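Local coordinates for protein ParA (Salmonella enterica subsp. enterica serovar Newport str. SL317, PDB 3EZF) that probably uses an ATP-binding P-loop domain in plasmid partition and, in response to ADP, acts as a transcriptional regulator, at residues 310-322 with 333-347. Numbering follows the deposited sequence.
Sequences LSASIGFMSKMTG and AREVYASNILDSSLP
At the edge of the parallel sheet of the P-loop NTPase domain, Gly-315 is gripped on both its amide and its carbonyl by the chain returning from helix 324-337. Gly-315 N donates to Asn-340 O at 3.1 Å, and Leu-342 N donates to Gly-315 O at 2.6 Å, with a C=O...donor angle of 167°. Bonds to the residues on either side of Ile-341, with residue numbers rising together along both segments, are the signature of a parallel bridge. Strand 312-317 leads through helix 324-337 into a loop that comes back along the same strand; the loop borders strand 312-317, the edge strand of the sheet within this chain, whose other side pairs with strand 272-277. The pairing is interrupted: between Gly-315 and Ser-318 the register slips by two residues, and a second single bridge joins Ser-318 to Leu-346, with a weak bond from Leu-346 N to Met-317 O (3.1 Å).

On the helix side, the Gly-315 CA lies over one face of the Tyr-337 ring, 4.0 Å from the ring centroid and 19° off its normal, a CH-pi contact. Tyr-337 OH is anchored beyond it by a hydrogen bond to Thr-277. Met-317, bent at its second and third torsions, brings SD to 3.6 Å from Ala-333 CB.

Phe-316 CG sits between the backbone N and the carbonyl carbon (chi1 64°), which sets the ring beside Leu-342, Phe-316 CD2 lying 3.4 Å from Leu-342 CD1. The Leu-346 side chain runs the same way as that of Phe-316, its CB meeting the ring obliquely, 4.0 Å from Phe-316 CE1. Ile-314 slants across Leu-342, its CG2 3.7 Å from Leu-342 CG. Helix 378-400 packs against this apolar group, Phe-387 meeting Phe-316 edge-to-face. Ser-313 packs against Asn-340, and Ser-313 OG is hydrogen-bonded to Asp-6 of the second subunit.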
ATOM      1  N   LEU A 310      -7.967  15.816 -19.253  1.00 48.57           N
ATOM      2  CA  LEU A 310      -6.862  16.379 -18.499  1.00 49.54           C
ATOM      3  C   LEU A 310      -6.423  17.701 -19.124  1.00 44.92           C
ATOM      4  O   LEU A 310      -6.101  17.749 -20.296  1.00 52.34           O
ATOM      5  CB  LEU A 310      -5.710  15.375 -18.468  1.00 53.40           C
ATOM      6  CG  LEU A 310      -4.590  15.612 -17.458  1.00 54.22           C
ATOM      7  CD1 LEU A 310      -5.165  15.918 -16.084  1.00 53.68           C
ATOM      8  CD2 LEU A 310      -3.726  14.365 -17.419  1.00 56.60           C
ATOM      9  N   SER A 311      -6.417  18.777 -18.346  1.00 43.14           N
ATOM     10  CA  SER A 311      -6.036  20.086 -18.873  1.00 41.76           C
ATOM     11  C   SER A 311      -5.259  20.990 -17.900  1.00 43.24           C
ATOM     12  O   SER A 311      -4.957  22.128 -18.220  1.00 41.71           O
ATOM     13  CB  SER A 311      -7.282  20.827 -19.303  1.00 40.89           C
ATOM     14  OG  SER A 311      -8.098  21.070 -18.163  1.00 50.00           O
ATOM     15  N   ALA A 312      -4.955  20.497 -16.711  1.00 43.33           N
ATOM     16  CA  ALA A 312      -4.221  21.281 -15.738  1.00 43.34           C
ATOM     17  C   ALA A 312      -3.428  20.309 -14.876  1.00 45.95           C
ATOM     18  O   ALA A 312      -3.674  19.105 -14.910  1.00 43.11           O
ATOM     19  CB  ALA A 312      -5.184  22.073 -14.883  1.00 40.43           C
ATOM     20  N   SER A 313      -2.473  20.819 -14.111  1.00 47.24           N
ATOM     21  CA  SER A 313      -1.698  19.945 -13.248  1.00 51.37           C
ATOM     22  C   SER A 313      -1.087  20.721 -12.092  1.00 52.42           C
ATOM     23  O   SER A 313      -0.710  21.877 -12.232  1.00 54.70           O
ATOM     24  CB  SER A 313      -0.599  19.243 -14.044  1.00 47.80           C
ATOM     25  OG  SER A 313       0.431  20.152 -14.360  1.00 58.72           O
ATOM     26  N   ILE A 314      -1.003  20.070 -10.941  1.00 53.95           N
ATOM     27  CA  ILE A 314      -0.433  20.674  -9.756  1.00 54.69           C
ATOM     28  C   ILE A 314       0.491  19.647  -9.124  1.00 58.30           C
ATOM     29  O   ILE A 314       0.162  18.465  -9.072  1.00 59.23           O
ATOM     30  CB  ILE A 314      -1.529  21.047  -8.730  1.00 56.13           C
ATOM     31  CG1 ILE A 314      -2.552  21.996  -9.360  1.00 54.27           C
ATOM     32  CG2 ILE A 314      -0.896  21.679  -7.499  1.00 60.17           C
ATOM     33  CD1 ILE A 314      -1.992  23.315  -9.827  1.00 51.50           C
ATOM     34  N   GLY A 315       1.652  20.102  -8.665  1.00 63.25           N
ATOM     35  CA  GLY A 315       2.609  19.223  -8.019  1.00 68.80           C
ATOM     36  C   GLY A 315       3.094  19.891  -6.746  1.00 73.60           C
ATOM     37  O   GLY A 315       3.089  21.119  -6.665  1.00 75.44           O
ATOM     38  N   PHE A 316       3.502  19.104  -5.749  1.00 78.79           N
ATOM     39  CA  PHE A 316       3.991  19.660  -4.480  1.00 82.25           C
ATOM     40  C   PHE A 316       4.630  18.619  -3.549  1.00 81.98           C
ATOM     41  O   PHE A 316       4.332  17.431  -3.627  1.00 77.66           O
ATOM     42  CB  PHE A 316       2.851  20.397  -3.743  1.00 85.10           C
ATOM     43  CG  PHE A 316       1.709  19.506  -3.310  1.00 88.37           C
ATOM     44  CD1 PHE A 316       1.845  18.647  -2.226  1.00 89.36           C
ATOM     45  CD2 PHE A 316       0.494  19.531  -3.990  1.00 91.56           C
ATOM     46  CE1 PHE A 316       0.791  17.825  -1.825  1.00 89.88           C
ATOM     47  CE2 PHE A 316      -0.566  18.710  -3.593  1.00 91.71           C
ATOM     48  CZ  PHE A 316      -0.416  17.858  -2.509  1.00 89.49           C
ATOM     49  N   MET A 317       5.512  19.078  -2.667  1.00 84.19           N
ATOM     50  CA  MET A 317       6.175  18.192  -1.724  1.00 86.56           C
ATOM     51  C   MET A 317       5.258  17.900  -0.546  1.00 90.21           C
ATOM     52  O   MET A 317       4.384  18.704  -0.224  1.00 90.02           O
ATOM     53  CB  MET A 317       7.466  18.831  -1.226  1.00 88.55           C
ATOM     54  CG  MET A 317       8.423  19.181  -2.347  1.00 91.81           C
ATOM     55  SD  MET A 317       8.555  17.847  -3.570  1.00 94.42           S
ATOM     56  CE  MET A 317       9.627  16.677  -2.685  1.00 90.98           C
ATOM     57  N   SER A 318       5.465  16.754   0.100  1.00 94.08           N
ATOM     58  CA  SER A 318       4.638  16.357   1.240  1.00 98.86           C
ATOM     59  C   SER A 318       5.424  16.230   2.559  1.00100.41           C
ATOM     60  O   SER A 318       6.221  15.314   2.747  1.00101.67           O
ATOM     61  CB  SER A 318       3.922  15.033   0.922  1.00 99.40           C
ATOM     62  OG  SER A 318       2.689  14.922   1.619  1.00 99.23           O
ATOM     63  N   LYS A 319       5.169  17.163   3.468  1.00101.33           N
ATOM     64  CA  LYS A 319       5.814  17.218   4.777  1.00103.00           C
ATOM     65  C   LYS A 319       7.307  17.467   4.660  1.00103.30           C
ATOM     66  O   LYS A 319       8.041  17.305   5.633  1.00103.65           O
ATOM     67  CB  LYS A 319       5.565  15.933   5.578  1.00101.24           C
ATOM     68  CG  LYS A 319       5.028  16.173   7.001  1.00 97.73           C
ATOM     69  CD  LYS A 319       5.890  17.141   7.807  1.00 93.26           C
ATOM     70  CE  LYS A 319       5.194  17.565   9.096  1.00 92.52           C
ATOM     71  NZ  LYS A 319       4.801  16.408   9.945  1.00 90.88           N
ATOM     72  N   MET A 320       7.751  17.852   3.468  1.00104.71           N
ATOM     73  CA  MET A 320       9.160  18.150   3.238  1.00106.97           C
ATOM     74  C   MET A 320       9.714  18.806   4.500  1.00107.52           C
ATOM     75  O   MET A 320       9.196  19.826   4.957  1.00106.07           O
ATOM     76  CB  MET A 320       9.307  19.113   2.059  1.00107.24           C
ATOM     77  CG  MET A 320      10.695  19.714   1.916  1.00108.15           C
ATOM     78  SD  MET A 320      10.645  21.268   1.024  1.00108.75           S
ATOM     79  CE  MET A 320      11.989  22.214   1.816  1.00107.52           C
ATOM     80  N   THR A 321      10.760  18.214   5.064  1.00108.05           N
ATOM     81  CA  THR A 321      11.361  18.744   6.281  1.00107.12           C
ATOM     82  C   THR A 321      12.603  19.595   6.031  1.00108.90           C
ATOM     83  O   THR A 321      12.953  19.895   4.884  1.00108.22           O
ATOM     84  CB  THR A 321      11.727  17.606   7.238  1.00104.26           C
ATOM     85  OG1 THR A 321      12.218  16.495   6.481  1.00103.80           O
ATOM     86  CG2 THR A 321      10.517  17.178   8.046  1.00102.95           C
ATOM     87  N   GLY A 322      13.258  19.990   7.121  1.00109.60           N
ATOM     88  CA  GLY A 322      14.452  20.806   7.012  1.00108.46           C
ATOM     89  C   GLY A 322      15.699  19.971   6.798  1.00107.92           C
ATOM     90  O   GLY A 322      16.764  20.314   7.310  1.00107.14           O
ATOM     91  N   ALA A 333      12.160  19.342  -7.537  1.00100.83           N
ATOM     92  CA  ALA A 333      10.724  19.285  -7.793  1.00100.72           C
ATOM     93  C   ALA A 333      10.331  20.436  -8.711  1.00101.67           C
ATOM     94  O   ALA A 333       9.680  20.233  -9.741  1.00101.80           O
ATOM     95  CB  ALA A 333       9.951  19.376  -6.479  1.00100.41           C
ATOM     96  N   ARG A 334      10.728  21.646  -8.325  1.00100.39           N
ATOM     97  CA  ARG A 334      10.433  22.829  -9.116  1.00 99.63           C
ATOM     98  C   ARG A 334      10.846  22.599 -10.567  1.00 98.80           C
ATOM     99  O   ARG A 334      10.220  23.124 -11.483  1.00 97.04           O
ATOM    100  CB  ARG A 334      11.158  24.044  -8.527  1.00100.69           C
ATOM    101  CG  ARG A 334      10.360  24.781  -7.451  1.00101.45           C
ATOM    102  CD  ARG A 334       9.626  25.983  -8.052  1.00102.14           C
ATOM    103  NE  ARG A 334       8.671  26.611  -7.135  1.00101.20           N
ATOM    104  CZ  ARG A 334       8.960  27.031  -5.908  1.00 99.47           C
ATOM    105  NH1 ARG A 334      10.189  26.889  -5.420  1.00 98.47           N
ATOM    106  NH2 ARG A 334       8.022  27.611  -5.171  1.00 97.22           N
ATOM    107  N   GLU A 335      11.894  21.804 -10.767  1.00 99.78           N
ATOM    108  CA  GLU A 335      12.379  21.483 -12.109  1.00100.70           C
ATOM    109  C   GLU A 335      11.264  20.916 -12.977  1.00100.43           C
ATOM    110  O   GLU A 335      10.651  21.629 -13.771  1.00102.44           O
ATOM    111  CB  GLU A 335      13.492  20.444 -12.040  1.00102.96           C
ATOM    112  CG  GLU A 335      14.873  21.004 -11.798  1.00108.65           C
ATOM    113  CD  GLU A 335      15.028  21.632 -10.435  1.00112.91           C
ATOM    114  OE1 GLU A 335      14.281  22.589 -10.140  1.00115.04           O
ATOM    115  OE2 GLU A 335      15.902  21.170  -9.664  1.00112.26           O
ATOM    116  N   VAL A 336      11.021  19.619 -12.813  1.00 98.35           N
ATOM    117  CA  VAL A 336       9.992  18.905 -13.556  1.00 94.73           C
ATOM    118  C   VAL A 336       8.675  19.677 -13.661  1.00 93.39           C
ATOM    119  O   VAL A 336       8.297  20.150 -14.740  1.00 93.35           O
ATOM    120  CB  VAL A 336       9.727  17.515 -12.915  1.00 92.75           C
ATOM    121  CG1 VAL A 336      10.898  16.593 -13.183  1.00 90.02           C
ATOM    122  CG2 VAL A 336       9.529  17.656 -11.419  1.00 89.02           C
ATOM    123  N   TYR A 337       7.989  19.809 -12.531  1.00 90.14           N
ATOM    124  CA  TYR A 337       6.716  20.506 -12.480  1.00 89.81           C
ATOM    125  C   TYR A 337       6.792  21.936 -13.009  1.00 89.56           C
ATOM    126  O   TYR A 337       5.766  22.554 -13.288  1.00 89.93           O
ATOM    127  CB  TYR A 337       6.199  20.520 -11.043  1.00 87.57           C
ATOM    128  CG  TYR A 337       6.061  19.148 -10.444  1.00 83.32           C
ATOM    129  CD1 TYR A 337       6.942  18.696  -9.470  1.00 81.39           C
ATOM    130  CD2 TYR A 337       5.052  18.297 -10.862  1.00 86.38           C
ATOM    131  CE1 TYR A 337       6.813  17.427  -8.926  1.00 84.65           C
ATOM    132  CE2 TYR A 337       4.913  17.031 -10.328  1.00 88.03           C
ATOM    133  CZ  TYR A 337       5.794  16.597  -9.364  1.00 86.17           C
ATOM    134  OH  TYR A 337       5.636  15.332  -8.853  1.00 87.88           O
ATOM    135  N   ALA A 338       8.009  22.451 -13.148  1.00 89.67           N
ATOM    136  CA  ALA A 338       8.232  23.814 -13.627  1.00 89.32           C
ATOM    137  C   ALA A 338       7.248  24.799 -12.987  1.00 88.55           C
ATOM    138  O   ALA A 338       7.195  24.929 -11.760  1.00 88.36           O
ATOM    139  CB  ALA A 338       8.124  23.863 -15.148  1.00 89.64           C
ATOM    140  N   SER A 339       6.472  25.494 -13.814  1.00 87.16           N
ATOM    141  CA  SER A 339       5.500  26.455 -13.305  1.00 84.19           C
ATOM    142  C   SER A 339       4.377  25.713 -12.595  1.00 83.48           C
ATOM    143  O   SER A 339       3.773  26.237 -11.658  1.00 81.55           O
ATOM    144  CB  SER A 339       4.915  27.282 -14.454  1.00 84.50           C
ATOM    145  OG  SER A 339       4.196  26.461 -15.361  1.00 83.91           O
ATOM    146  N   ASN A 340       4.118  24.484 -13.040  1.00 83.45           N
ATOM    147  CA  ASN A 340       3.055  23.651 -12.475  1.00 83.92           C
ATOM    148  C   ASN A 340       3.219  23.196 -11.021  1.00 83.35           C
ATOM    149  O   ASN A 340       2.305  22.591 -10.465  1.00 84.18           O
ATOM    150  CB  ASN A 340       2.814  22.427 -13.368  1.00 80.94           C
ATOM    151  CG  ASN A 340       2.010  22.763 -14.616  1.00 83.27           C
ATOM    152  OD1 ASN A 340       0.900  23.311 -14.528  1.00 81.08           O
ATOM    153  ND2 ASN A 340       2.558  22.430 -15.786  1.00 80.18           N
ATOM    154  N   ILE A 341       4.366  23.481 -10.411  1.00 84.67           N
ATOM    155  CA  ILE A 341       4.619  23.111  -9.012  1.00 85.79           C
ATOM    156  C   ILE A 341       3.918  24.108  -8.086  1.00 86.29           C
ATOM    157  O   ILE A 341       3.725  25.267  -8.459  1.00 88.55           O
ATOM    158  CB  ILE A 341       6.139  23.155  -8.680  1.00 85.48           C
ATOM    159  CG1 ILE A 341       6.385  22.810  -7.203  1.00 82.49           C
ATOM    160  CG2 ILE A 341       6.687  24.551  -8.956  1.00 86.47           C
ATOM    161  CD1 ILE A 341       6.568  21.335  -6.910  1.00 77.18           C
ATOM    162  N   LEU A 342       3.540  23.662  -6.889  1.00 84.82           N
ATOM    163  CA  LEU A 342       2.889  24.546  -5.926  1.00 84.99           C
ATOM    164  C   LEU A 342       3.911  25.542  -5.375  1.00 88.64           C
ATOM    165  O   LEU A 342       5.100  25.464  -5.692  1.00 89.67           O
ATOM    166  CB  LEU A 342       2.279  23.746  -4.765  1.00 80.15           C
ATOM    167  CG  LEU A 342       0.762  23.502  -4.778  1.00 77.91           C
ATOM    168  CD1 LEU A 342       0.334  22.873  -3.468  1.00 73.78           C
ATOM    169  CD2 LEU A 342       0.022  24.813  -4.974  1.00 73.80           C
ATOM    170  N   ASP A 343       3.439  26.481  -4.558  1.00 91.06           N
ATOM    171  CA  ASP A 343       4.300  27.496  -3.957  1.00 89.73           C
ATOM    172  C   ASP A 343       4.337  27.235  -2.469  1.00 91.05           C
ATOM    173  O   ASP A 343       4.957  27.970  -1.703  1.00 92.10           O
ATOM    174  CB  ASP A 343       3.734  28.883  -4.208  1.00 93.67           C
ATOM    175  CG  ASP A 343       3.374  29.098  -5.648  1.00 97.14           C
ATOM    176  OD1 ASP A 343       4.296  29.101  -6.495  1.00 97.37           O
ATOM    177  OD2 ASP A 343       2.164  29.252  -5.926  1.00 99.25           O
ATOM    178  N   SER A 344       3.632  26.184  -2.070  1.00 90.39           N
ATOM    179  CA  SER A 344       3.584  25.768  -0.684  1.00 90.52           C
ATOM    180  C   SER A 344       3.546  24.248  -0.717  1.00 90.79           C
ATOM    181  O   SER A 344       2.992  23.649  -1.642  1.00 89.16           O
ATOM    182  CB  SER A 344       2.340  26.326   0.008  1.00 87.96           C
ATOM    183  OG  SER A 344       2.703  26.984   1.212  1.00 84.38           O
ATOM    184  N   SER A 345       4.167  23.630   0.278  1.00 92.58           N
ATOM    185  CA  SER A 345       4.201  22.183   0.361  1.00 93.47           C
ATOM    186  C   SER A 345       3.388  21.759   1.570  1.00 92.63           C
ATOM    187  O   SER A 345       3.410  22.420   2.609  1.00 92.21           O
ATOM    188  CB  SER A 345       5.645  21.697   0.500  1.00 93.22           C
ATOM    189  OG  SER A 345       6.227  22.201   1.686  1.00 91.56           O
ATOM    190  N   LEU A 346       2.657  20.661   1.420  1.00 91.65           N
ATOM    191  CA  LEU A 346       1.830  20.135   2.494  1.00 90.56           C
ATOM    192  C   LEU A 346       2.699  19.537   3.583  1.00 88.46           C
ATOM    193  O   LEU A 346       3.544  18.701   3.306  1.00 84.27           O
ATOM    194  CB  LEU A 346       0.891  19.059   1.946  1.00 92.61           C
ATOM    195  CG  LEU A 346       0.203  18.112   2.932  1.00 92.12           C
ATOM    196  CD1 LEU A 346      -0.655  18.903   3.911  1.00 90.94           C
ATOM    197  CD2 LEU A 346      -0.636  17.107   2.154  1.00 92.24           C
ATOM    198  N   PRO A 347       2.501  19.961   4.842  1.00 90.85           N
ATOM    199  CA  PRO A 347       3.299  19.425   5.949  1.00 91.18           C
ATOM    200  C   PRO A 347       2.786  18.043   6.363  1.00 91.01           C
ATOM    201  O   PRO A 347       1.773  17.561   5.850  1.00 90.03           O
ATOM    202  CB  PRO A 347       3.092  20.460   7.045  1.00 89.66           C
ATOM    203  CG  PRO A 347       1.654  20.824   6.845  1.00 91.14           C
ATOM    204  CD  PRO A 347       1.553  20.982   5.330  1.00 91.19           C
TER